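Local coordinates for protein predicted zincin-like metalloprotease (Acidothermus cellulolyticus 11B, PDB 3E11) that is of unknown function but is probably a zincin-like, metal-dependent peptidase, at residues 44-49 and 73-78. Residues are numbered along the deposited sequence; the frame is centred on the assembly and turned at random. Where two conformers were deposited one is given.
Sequences ELLGLY and RNTICA
Thr75 and Leu45 are joined by the one hydrogen bond between 44-49 and 73-78, in a zincin-like fold where the short helix 73-78 directly follows strand 67-72 and packs against the entry to the antiparallel edge strand 47-50. The two backbones come nearest at Leu46 and Thr75, whose CA atoms lie 5.7 Å apart.

The polar part runs from side chain to main chain. Thr75 OG1 donates to Leu45 O at 2.7 Å; the C=O...donor angle of 141° and a donor lying in the carbonyl plane show that a lone pair is used. The torsion explains the reach: OG1 sits between the backbone N and the carbonyl carbon (chi1 48°), and the CB of Thr75 points toward the loop. OG1 also has a weak hydrogen bond to Tyr72 O, so Tyr72, the last residue of strand 67-72, is bonded through its backbone to Leu46 and weakly to the Thr75 hydroxyl. A valine in place of Thr75 would probably keep much of the bulk but leave Leu45 O without this donor, making the loop-to-helix link less secure.

The apolar part centres on Leu46, which loses 71 Å² to the helix. Leu46 also touches Glu89 and Thr93 of helix 83-101, the helix bearing the HExxH pattern consistent with a zincin metal site. Thr93 touches Ile76 as well, so this small cluster joins the edge strand's entry to both helices. Ile76 meets Leu46 nearer the backbone: in the conformer given, one of two modelled, its terminal CD1 lies 3.9 Å from Leu46 CB. Farther out, Leu46 CD2 reaches the threonine side chain, the two side chains meeting at a slant, with CD2 3.7 Å from Thr75 CB.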
loop_
_atom_site.group_PDB
_atom_site.type_symbol
_atom_site.label_atom_id
_atom_site.label_comp_id
_atom_site.label_asym_id
_atom_site.label_seq_id
_atom_site.Cartn_x
_atom_site.Cartn_y
_atom_site.Cartn_z
ATOM N N GLU A 44 -10.701 6.455 9.277
ATOM C CA GLU A 44 -11.045 6.519 7.857
ATOM C C GLU A 44 -9.954 5.955 6.904
ATOM O O GLU A 44 -10.223 5.755 5.722
ATOM C CB GLU A 44 -11.319 7.977 7.470
ATOM N N LEU A 45 -8.735 5.731 7.387
ATOM C CA LEU A 45 -7.626 5.410 6.467
ATOM C C LEU A 45 -7.581 3.943 6.085
ATOM O O LEU A 45 -7.736 3.075 6.952
ATOM C CB LEU A 45 -6.277 5.744 7.092
ATOM C CG LEU A 45 -5.993 7.190 7.492
ATOM C CD1 LEU A 45 -4.555 7.279 7.996
ATOM C CD2 LEU A 45 -6.237 8.125 6.322
ATOM N N LEU A 46 -7.277 3.670 4.807
ATOM C CA LEU A 46 -6.923 2.319 4.343
ATOM C C LEU A 46 -5.406 2.148 4.225
ATOM O O LEU A 46 -4.894 1.042 4.247
ATOM C CB LEU A 46 -7.549 2.021 2.988
ATOM C CG LEU A 46 -9.060 2.280 2.869
ATOM C CD1 LEU A 46 -9.562 1.844 1.499
ATOM C CD2 LEU A 46 -9.792 1.571 3.981
ATOM N N GLY A 47 -4.714 3.269 4.061
ATOM C CA GLY A 47 -3.285 3.264 3.925
ATOM C C GLY A 47 -2.685 4.606 4.256
ATOM O O GLY A 47 -3.422 5.599 4.415
ATOM N N LEU A 48 -1.351 4.634 4.367
ATOM C CA LEU A 48 -0.635 5.875 4.724
ATOM C C LEU A 48 0.783 5.824 4.171
ATOM O O LEU A 48 1.457 4.819 4.332
ATOM C CB LEU A 48 -0.587 6.031 6.252
ATOM C CG LEU A 48 0.248 7.175 6.824
ATOM C CD1 LEU A 48 -0.334 8.512 6.406
ATOM C CD2 LEU A 48 0.368 7.073 8.334
ATOM N N TYR A 49 1.219 6.882 3.489
ATOM C CA TYR A 49 2.570 6.937 2.967
ATOM C C TYR A 49 3.432 7.556 4.049
ATOM O O TYR A 49 3.116 8.637 4.585
ATOM C CB TYR A 49 2.670 7.760 1.673
ATOM C CG TYR A 49 4.004 7.601 0.990
ATOM C CD1 TYR A 49 5.138 8.321 1.411
ATOM C CD2 TYR A 49 4.149 6.742 -0.082
ATOM C CE1 TYR A 49 6.354 8.166 0.771
ATOM C CE2 TYR A 49 5.357 6.552 -0.690
ATOM C CZ TYR A 49 6.452 7.260 -0.279
ATOM O OH TYR A 49 7.623 7.059 -0.936
ATOM N N ARG A 73 -5.225 -3.448 7.868
ATOM C CA ARG A 73 -5.952 -4.680 7.606
ATOM C C ARG A 73 -7.435 -4.550 7.985
ATOM O O ARG A 73 -8.317 -4.967 7.238
ATOM C CB ARG A 73 -5.271 -5.817 8.385
ATOM C CG ARG A 73 -5.869 -7.188 8.200
ATOM C CD ARG A 73 -4.942 -8.288 8.730
ATOM N NE ARG A 73 -4.714 -8.098 10.147
ATOM C CZ ARG A 73 -3.530 -7.858 10.722
ATOM N NH1 ARG A 73 -2.395 -7.821 10.020
ATOM N NH2 ARG A 73 -3.478 -7.675 12.040
ATOM N N ASN A 74 -7.716 -3.967 9.151
ATOM C CA ASN A 74 -9.119 -3.915 9.606
ATOM C C ASN A 74 -10.004 -3.103 8.649
ATOM O O ASN A 74 -11.121 -3.532 8.291
ATOM C CB ASN A 74 -9.211 -3.365 11.021
ATOM C CG ASN A 74 -8.664 -4.306 12.037
ATOM O OD1 ASN A 74 -8.289 -5.438 11.715
ATOM N ND2 ASN A 74 -8.611 -3.867 13.277
ATOM N N THR A 75 -9.514 -1.933 8.236
ATOM C CA THR A 75 -10.348 -0.982 7.499
ATOM C C THR A 75 -10.524 -1.481 6.070
ATOM O O THR A 75 -11.594 -1.331 5.500
ATOM C CB THR A 75 -9.800 0.470 7.547
ATOM O OG1 THR A 75 -8.416 0.456 7.238
ATOM C CG2 THR A 75 -9.984 1.070 8.915
ATOM N N ILE A 76 -9.494 -2.118 5.515
ATOM C CA ILE A 76 -9.552 -2.772 4.197
ATOM C C ILE A 76 -10.554 -3.917 4.206
ATOM O O ILE A 76 -11.398 -4.039 3.308
ATOM C CB ILE A 76 -8.153 -3.340 3.774
ATOM C CG1 ILE A 76 -7.176 -2.207 3.397
ATOM C CG2 ILE A 76 -8.280 -4.342 2.614
ATOM C CD1 ILE A 76 -7.256 -1.720 1.931
ATOM N N CYS A 77 -10.434 -4.788 5.199
ATOM C CA CYS A 77 -11.283 -5.994 5.219
ATOM C C CYS A 77 -12.738 -5.664 5.381
ATOM O O CYS A 77 -13.573 -6.303 4.787
ATOM C CB CYS A 77 -10.855 -6.996 6.286
ATOM S SG CYS A 77 -9.285 -7.842 5.831
ATOM N N ALA A 78 -13.036 -4.631 6.153
ATOM C CA ALA A 78 -14.416 -4.183 6.373
ATOM C C ALA A 78 -15.135 -3.838 5.080
ATOM O O ALA A 78 -16.354 -3.884 5.036
ATOM C CB ALA A 78 -14.451 -3.001 7.288
#